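Local coordinates for DNA repair and recombination protein RadB (Thermococcus kodakarensis, PDB 2CVH), which probably takes part in DNA repair and homologous recombination, binding DNA and hydrolysing ATP only very weakly, at residues R181-P186 and L190-L195; Y208-I211 and I216-V219. All blocks are in the same frame, centred on the assembly; numbering follows the deposited sequence.

Contact 1: residues R181-P186 and L190-L195; sequences RLDKLP and LRVAVL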
ATOM      1  N   ARG A 181     -10.330  -0.493   0.671  1.00 18.52           N
ATOM      2  CA  ARG A 181     -10.480  -1.468   1.752  1.00 19.50           C
ATOM      3  C   ARG A 181     -10.521  -2.832   1.058  1.00 19.96           C
ATOM      4  O   ARG A 181     -11.193  -2.983   0.025  1.00 19.94           O
ATOM      5  CB  ARG A 181     -11.787  -1.252   2.519  1.00 20.49           C
ATOM      6  CG  ARG A 181     -11.911  -2.129   3.759  1.00 24.79           C
ATOM      7  CD  ARG A 181     -13.293  -2.021   4.429  1.00 33.48           C
ATOM      8  NE  ARG A 181     -14.320  -2.787   3.725  1.00 38.14           N
ATOM      9  CZ  ARG A 181     -15.516  -2.316   3.370  1.00 44.06           C
ATOM     10  NH1 ARG A 181     -15.854  -1.060   3.648  1.00 45.94           N
ATOM     11  NH2 ARG A 181     -16.393  -3.104   2.745  1.00 41.54           N
ATOM     12  N   LEU A 182      -9.760  -3.798   1.559  1.00 15.02           N
ATOM     13  CA  LEU A 182      -9.785  -5.104   0.937  1.00 17.06           C
ATOM     14  C   LEU A 182     -10.441  -6.072   1.911  1.00 16.19           C
ATOM     15  O   LEU A 182     -10.091  -6.111   3.091  1.00 12.28           O
ATOM     16  CB  LEU A 182      -8.372  -5.572   0.592  1.00 15.18           C
ATOM     17  CG  LEU A 182      -7.428  -4.671  -0.196  1.00 15.83           C
ATOM     18  CD1 LEU A 182      -6.220  -5.503  -0.546  1.00 16.66           C
ATOM     19  CD2 LEU A 182      -8.053  -4.125  -1.459  1.00 12.73           C
ATOM     20  N   ASP A 183     -11.443  -6.799   1.440  1.00 16.89           N
ATOM     21  CA  ASP A 183     -12.113  -7.761   2.304  1.00 17.73           C
ATOM     22  C   ASP A 183     -12.007  -9.141   1.707  1.00 14.79           C
ATOM     23  O   ASP A 183     -11.936  -9.290   0.472  1.00 12.60           O
ATOM     24  CB  ASP A 183     -13.602  -7.425   2.441  1.00 22.36           C
ATOM     25  CG  ASP A 183     -13.842  -6.092   3.104  1.00 26.45           C
ATOM     26  OD1 ASP A 183     -13.211  -5.791   4.142  1.00 26.68           O
ATOM     27  OD2 ASP A 183     -14.669  -5.345   2.562  1.00 33.26           O
ATOM     28  N   LYS A 184     -12.097 -10.149   2.576  1.00 16.46           N
ATOM     29  CA  LYS A 184     -12.043 -11.551   2.147  1.00 17.78           C
ATOM     30  C   LYS A 184     -13.425 -12.137   1.896  1.00 16.67           C
ATOM     31  O   LYS A 184     -14.313 -11.963   2.725  1.00 25.38           O
ATOM     32  CB  LYS A 184     -11.412 -12.407   3.234  1.00 14.12           C
ATOM     33  CG  LYS A 184     -10.024 -12.058   3.592  1.00 13.65           C
ATOM     34  CD  LYS A 184      -9.550 -12.964   4.685  1.00 10.75           C
ATOM     35  CE  LYS A 184      -8.101 -12.704   4.997  1.00 11.44           C
ATOM     36  NZ  LYS A 184      -7.639 -13.457   6.193  1.00 15.52           N
ATOM     37  N   LEU A 185     -13.629 -12.784   0.752  1.00 18.35           N
ATOM     38  CA  LEU A 185     -14.895 -13.470   0.495  1.00 18.63           C
ATOM     39  C   LEU A 185     -14.668 -14.898   1.035  1.00 22.07           C
ATOM     40  O   LEU A 185     -13.531 -15.360   1.075  1.00 22.46           O
ATOM     41  CB  LEU A 185     -15.259 -13.425  -0.985  1.00 19.70           C
ATOM     42  CG  LEU A 185     -15.710 -12.015  -1.442  1.00 20.78           C
ATOM     43  CD1 LEU A 185     -16.223 -12.013  -2.864  1.00 21.89           C
ATOM     44  CD2 LEU A 185     -16.808 -11.511  -0.562  1.00 23.20           C
ATOM     45  N   PRO A 186     -15.729 -15.604   1.492  1.00 27.76           N
ATOM     46  CA  PRO A 186     -15.544 -16.962   2.038  1.00 27.18           C
ATOM     47  C   PRO A 186     -15.323 -18.127   1.057  1.00 29.43           C
ATOM     48  O   PRO A 186     -16.054 -19.107   1.064  1.00 34.24           O
ATOM     49  CB  PRO A 186     -16.798 -17.142   2.890  1.00 22.44           C
ATOM     50  CG  PRO A 186     -17.836 -16.526   2.023  1.00 23.57           C
ATOM     51  CD  PRO A 186     -17.158 -15.223   1.548  1.00 26.95           C
ATOM     52  N   LEU A 190     -10.534 -15.650  -2.604  1.00 15.07           N
ATOM     53  CA  LEU A 190     -11.545 -14.688  -3.073  1.00 16.90           C
ATOM     54  C   LEU A 190     -11.538 -13.402  -2.239  1.00 15.46           C
ATOM     55  O   LEU A 190     -11.595 -13.438  -1.002  1.00 13.07           O
ATOM     56  CB  LEU A 190     -12.946 -15.305  -3.032  1.00 17.63           C
ATOM     57  CG  LEU A 190     -13.803 -15.342  -4.299  1.00 23.21           C
ATOM     58  CD1 LEU A 190     -15.236 -15.364  -3.874  1.00 20.28           C
ATOM     59  CD2 LEU A 190     -13.589 -14.154  -5.217  1.00 19.90           C
ATOM     60  N   ARG A 191     -11.527 -12.270  -2.932  1.00 14.28           N
ATOM     61  CA  ARG A 191     -11.463 -10.978  -2.264  1.00 16.86           C
ATOM     62  C   ARG A 191     -12.261  -9.909  -3.004  1.00 13.01           C
ATOM     63  O   ARG A 191     -12.619 -10.067  -4.176  1.00  9.56           O
ATOM     64  CB  ARG A 191      -9.999 -10.512  -2.228  1.00 14.53           C
ATOM     65  CG  ARG A 191      -9.001 -11.459  -1.581  1.00 12.03           C
ATOM     66  CD  ARG A 191      -9.182 -11.515  -0.090  1.00 13.60           C
ATOM     67  NE  ARG A 191      -8.191 -12.402   0.518  1.00 18.22           N
ATOM     68  CZ  ARG A 191      -8.393 -13.689   0.817  1.00 20.31           C
ATOM     69  NH1 ARG A 191      -9.575 -14.277   0.579  1.00 12.15           N
ATOM     70  NH2 ARG A 191      -7.393 -14.396   1.339  1.00 16.32           N
ATOM     71  N   VAL A 192     -12.493  -8.796  -2.324  1.00 14.78           N
ATOM     72  CA  VAL A 192     -13.177  -7.670  -2.950  1.00 16.53           C
ATOM     73  C   VAL A 192     -12.544  -6.395  -2.393  1.00 17.10           C
ATOM     74  O   VAL A 192     -12.186  -6.333  -1.215  1.00 18.01           O
ATOM     75  CB  VAL A 192     -14.722  -7.688  -2.672  1.00 17.86           C
ATOM     76  CG1 VAL A 192     -14.993  -7.545  -1.167  1.00 16.45           C
ATOM     77  CG2 VAL A 192     -15.466  -6.586  -3.522  1.00 11.20           C
ATOM     78  N   ALA A 193     -12.306  -5.423  -3.259  1.00 15.68           N
ATOM     79  CA  ALA A 193     -11.760  -4.152  -2.803  1.00 15.77           C
ATOM     80  C   ALA A 193     -12.903  -3.105  -2.867  1.00 14.02           C
ATOM     81  O   ALA A 193     -13.717  -3.116  -3.785  1.00 12.23           O
ATOM     82  CB  ALA A 193     -10.586  -3.717  -3.703  1.00 10.01           C
ATOM     83  N   VAL A 194     -12.989  -2.241  -1.870  1.00 14.64           N
ATOM     84  CA  VAL A 194     -13.995  -1.206  -1.887  1.00 14.77           C
ATOM     85  C   VAL A 194     -13.269   0.131  -1.875  1.00 13.36           C
ATOM     86  O   VAL A 194     -12.382   0.360  -1.043  1.00 11.79           O
ATOM     87  CB  VAL A 194     -14.932  -1.303  -0.668  1.00 20.49           C
ATOM     88  CG1 VAL A 194     -15.994  -0.198  -0.727  1.00 20.21           C
ATOM     89  CG2 VAL A 194     -15.608  -2.669  -0.627  1.00 17.73           C
ATOM     90  N   LEU A 195     -13.593   0.962  -2.864  1.00 14.52           N
ATOM     91  CA  LEU A 195     -13.028   2.309  -3.005  1.00 15.48           C
ATOM     92  C   LEU A 195     -13.813   3.223  -2.067  1.00 16.31           C
ATOM     93  O   LEU A 195     -14.851   3.767  -2.438  1.00 13.03           O
ATOM     94  CB  LEU A 195     -13.194   2.803  -4.437  1.00 11.48           C
ATOM     95  CG  LEU A 195     -12.425   4.068  -4.788  1.00  9.80           C
ATOM     96  CD1 LEU A 195     -10.936   3.904  -4.469  1.00 12.57           C
ATOM     97  CD2 LEU A 195     -12.625   4.371  -6.229  1.00  7.24           C
TER

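Contact 2: residues Y208-I211 and I216-V219; sequences YFRI and IEDV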
ATOM      1  N   TYR A 208     -13.859  -7.255  -7.636  1.00 19.01           N
ATOM      2  CA  TYR A 208     -13.591  -8.599  -7.130  1.00 18.46           C
ATOM      3  C   TYR A 208     -12.253  -9.087  -7.723  1.00 20.52           C
ATOM      4  O   TYR A 208     -11.908  -8.770  -8.878  1.00 19.51           O
ATOM      5  CB  TYR A 208     -14.725  -9.552  -7.550  1.00 18.89           C
ATOM      6  CG  TYR A 208     -16.029  -9.257  -6.845  1.00 20.35           C
ATOM      7  CD1 TYR A 208     -16.219  -9.634  -5.513  1.00 18.27           C
ATOM      8  CD2 TYR A 208     -17.043  -8.528  -7.485  1.00 22.04           C
ATOM      9  CE1 TYR A 208     -17.388  -9.277  -4.826  1.00 23.46           C
ATOM     10  CE2 TYR A 208     -18.221  -8.170  -6.805  1.00 20.72           C
ATOM     11  CZ  TYR A 208     -18.381  -8.546  -5.480  1.00 21.49           C
ATOM     12  OH  TYR A 208     -19.518  -8.187  -4.793  1.00 21.94           O
ATOM     13  N   PHE A 209     -11.484  -9.826  -6.940  1.00 15.45           N
ATOM     14  CA  PHE A 209     -10.234 -10.354  -7.454  1.00 16.55           C
ATOM     15  C   PHE A 209      -9.909 -11.620  -6.674  1.00 13.67           C
ATOM     16  O   PHE A 209     -10.604 -11.942  -5.708  1.00 14.04           O
ATOM     17  CB  PHE A 209      -9.112  -9.282  -7.350  1.00  7.91           C
ATOM     18  CG  PHE A 209      -8.725  -8.907  -5.922  1.00  8.15           C
ATOM     19  CD1 PHE A 209      -9.428  -7.917  -5.221  1.00  6.63           C
ATOM     20  CD2 PHE A 209      -7.623  -9.503  -5.303  1.00  6.21           C
ATOM     21  CE1 PHE A 209      -9.034  -7.534  -3.940  1.00  2.47           C
ATOM     22  CE2 PHE A 209      -7.226  -9.119  -4.016  1.00  6.84           C
ATOM     23  CZ  PHE A 209      -7.937  -8.130  -3.337  1.00  9.44           C
ATOM     24  N   ARG A 210      -8.886 -12.355  -7.105  1.00 16.59           N
ATOM     25  CA  ARG A 210      -8.467 -13.562  -6.384  1.00 18.75           C
ATOM     26  C   ARG A 210      -6.950 -13.613  -6.237  1.00 14.64           C
ATOM     27  O   ARG A 210      -6.217 -13.119  -7.076  1.00 18.20           O
ATOM     28  CB  ARG A 210      -8.995 -14.852  -7.055  1.00 17.12           C
ATOM     29  CG  ARG A 210      -8.650 -14.962  -8.496  1.00 21.20           C
ATOM     30  CD  ARG A 210      -9.289 -16.151  -9.171  1.00 22.04           C
ATOM     31  NE  ARG A 210      -9.203 -16.008 -10.627  1.00 23.16           N
ATOM     32  CZ  ARG A 210      -8.354 -16.672 -11.410  1.00 24.80           C
ATOM     33  NH1 ARG A 210      -7.496 -17.544 -10.892  1.00 25.88           N
ATOM     34  NH2 ARG A 210      -8.387 -16.486 -12.721  1.00 21.94           N
ATOM     35  N   ILE A 211      -6.500 -14.107  -5.100  1.00 14.18           N
ATOM     36  CA  ILE A 211      -5.089 -14.258  -4.828  1.00 17.84           C
ATOM     37  C   ILE A 211      -4.717 -15.625  -5.365  1.00 19.17           C
ATOM     38  O   ILE A 211      -5.279 -16.633  -4.924  1.00 17.66           O
ATOM     39  CB  ILE A 211      -4.791 -14.208  -3.317  1.00 16.85           C
ATOM     40  CG1 ILE A 211      -5.184 -12.804  -2.773  1.00 18.59           C
ATOM     41  CG2 ILE A 211      -3.297 -14.581  -3.066  1.00 10.78           C
ATOM     42  CD1 ILE A 211      -5.009 -12.609  -1.270  1.00 17.02           C
ATOM     43  N   ILE A 216      -2.281 -11.492  -8.043  1.00 17.63           N
ATOM     44  CA  ILE A 216      -3.683 -11.139  -7.910  1.00 16.78           C
ATOM     45  C   ILE A 216      -4.267 -11.140  -9.293  1.00 15.83           C
ATOM     46  O   ILE A 216      -3.678 -10.619 -10.234  1.00 14.15           O
ATOM     47  CB  ILE A 216      -3.853  -9.767  -7.219  1.00 21.46           C
ATOM     48  CG1 ILE A 216      -3.866  -9.976  -5.696  1.00 22.27           C
ATOM     49  CG2 ILE A 216      -5.124  -9.074  -7.698  1.00 22.89           C
ATOM     50  CD1 ILE A 216      -3.753  -8.705  -4.898  1.00 27.51           C
ATOM     51  N   GLU A 217      -5.400 -11.805  -9.433  1.00 20.53           N
ATOM     52  CA  GLU A 217      -6.040 -11.910 -10.736  1.00 21.38           C
ATOM     53  C   GLU A 217      -7.510 -11.548 -10.707  1.00 16.02           C
ATOM     54  O   GLU A 217      -8.118 -11.447  -9.647  1.00 14.16           O
ATOM     55  CB  GLU A 217      -5.880 -13.345 -11.286  1.00 17.95           C
ATOM     56  CG  GLU A 217      -4.426 -13.726 -11.504  1.00 21.64           C
ATOM     57  CD  GLU A 217      -4.260 -15.047 -12.216  1.00 21.03           C
ATOM     58  OE1 GLU A 217      -3.922 -16.029 -11.549  1.00 23.19           O
ATOM     59  OE2 GLU A 217      -4.436 -15.104 -13.447  1.00 25.05           O
ATOM     60  N   ASP A 218      -8.042 -11.275 -11.887  1.00 16.91           N
ATOM     61  CA  ASP A 218      -9.450 -11.009 -12.014  1.00 24.42           C
ATOM     62  C   ASP A 218     -10.117 -12.363 -11.805  1.00 27.56           C
ATOM     63  O   ASP A 218      -9.520 -13.422 -12.073  1.00 29.54           O
ATOM     64  CB  ASP A 218      -9.760 -10.466 -13.392  1.00 21.13           C
ATOM     65  CG  ASP A 218      -9.343  -9.038 -13.532  1.00 25.15           C
ATOM     66  OD1 ASP A 218      -9.978  -8.214 -12.854  1.00 22.12           O
ATOM     67  OD2 ASP A 218      -8.362  -8.755 -14.256  1.00 22.91           O
ATOM     68  N   VAL A 219     -11.321 -12.337 -11.261  1.00 28.57           N
ATOM     69  CA  VAL A 219     -12.040 -13.568 -11.002  1.00 31.31           C
ATOM     70  C   VAL A 219     -12.477 -14.180 -12.313  1.00 34.56           C
ATOM     71  O   VAL A 219     -12.355 -13.567 -13.372  1.00 33.66           O
ATOM     72  CB  VAL A 219     -13.293 -13.317 -10.149  1.00 25.93           C
ATOM     73  CG1 VAL A 219     -12.903 -12.726  -8.821  1.00 21.36           C
ATOM     74  CG2 VAL A 219     -14.242 -12.392 -10.897  1.00 28.42           C
TER
HETATM   75  O   HOH W   1     -12.204  -9.568 -11.365  1.00 18.18           O
HETATM   76  O   HOH W   2      -8.711 -14.749 -14.435  1.00 31.62           O

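Contact 1: residues R181-P186 and L190-L195
Leu185 and Leu190 meet at the turn end of an antiparallel hairpin whose strands, 181-184 and 190-195, have N-to-C directions 154° apart. Leu185 sets its CB against Leu190 CD1 at 3.5 Å, a tight carbon contact, and its own CD1 comes up to the same methyl. Behind this pair the backbone N of Leu185 donates to Leu190 O over 2.8 Å. That oxygen, Leu190 O, also takes a bond from Arg191 NH1 at 2.7 Å, the two donors arriving from opposite faces of its carbonyl plane. A bend at chi2 (-71°) brings the Arg191 guanidinium back alongside Lys184, where NH1 meets this oxygen. There Lys184 CG covers one face of the group, 3.6 Å from Arg191 NE, while Arg191 NH2 bonds Ala30 O in the loop predicted to hold ATP. A leucine in place of Arg191 would probably deprive both Leu190 O and Ala30 O of a donor and leave the Lys184 methylenes freer to move. Further along, Arg181 and Val194 are bonded N to O in both directions, and their side chains run side by side. Val194 CG2 lies over a face of the Arg181 guanidinium, 3.5 Å from Arg181 NH2. The bend of Arg181 at chi3 (78°) turns NE and NH2 side-on to the syn lone pair of Asp183 OD2, each at 2.8 Å and in the guanidinium plane; NH1 pairs with Glu196. On the other side of the sheet Leu182 CD2 presses on Ala193 CB. The two faces thus differ chemically: Arg181 has carboxylates to balance it, whereas Arg191 gives NH1 and NH2 to the carbonyl oxygens of Leu190 and Ala30, which probably ties the hairpin to the P-loop.

Contact 2: residues Y208-I211 and I216-V219
Arg210 reaches across to its neighbour strand by backbone and side chain alike. Its N and O bond Glu217 O and N respectively, each over 2.8 Å, as the hydrogen-bonded pair of this antiparallel hairpin. With chi1 at 54°, CG sits between the backbone N and the carbonyl carbon, and from there the chain runs extended to NE, carrying the guanidinium over the 216-219 backbone. Arg210 NE donates to Asp218 O at 3.0 Å, a bent bond with the oxygen tilted 31° from the guanidinium plane. Glu217 CB lies over the centre of one face, and Val219 CA is in plane at the edge. The Glu217 carboxylate, by contrast, is held by Thr212 and Arg214; Arg210 NH1 is 3.9 Å from Glu217 OE1, a long charge pairing with no N-H directed at the oxygen. Phe209 also takes the setting between N and carbonyl carbon (chi1 66°), which drops its ring beside Ile216. Here Ile216 CG2 approaches Phe209 CD2 at 3.5 Å and Ile216 CD1 approaches Phe209 CE2 at 3.6 Å, the two side chains crossing at a slant. Beyond them Ile216 packs on helix 33-44, which follows the P-loop. At the far end Val219 CG1 touches Tyr208 CB at 3.9 Å, and a water bridges Tyr208 O, Val219 N and Asp218 OD1. Asp218 also bonds the backbone N of Lys7 and Ser8. Past the regular backbone pair, then, the strands are joined by an arginine side chain and a water, while Ile216, beside Phe209, packs on a helix whose start belongs to the predicted ATP site.

In the fold
Contacts 1 and 2 are successive hairpins of one RecA-like sheet, and strands 190-197 and 206-212 are neighbours in it: Arg191 N probably bonds Phe209 O at 2.9 Å, and Val192 packs on the Tyr208 ring. Contact 1 lies further in, with strand 178-184 next to the parallel strand 22-26 that leads into the P-loop; contact 2 ends in strand 215-218, the outermost on that side of the chain's sheet. Both are only partly buried. Regular backbone bonding runs the length of contact 1, whereas contact 2 relies more on side-chain and water bridges. Both reach the predicted ATP loop: contact 1 with Leu182 beside Lys33 as well as Arg191, contact 2 with Ile211 beside Gly32.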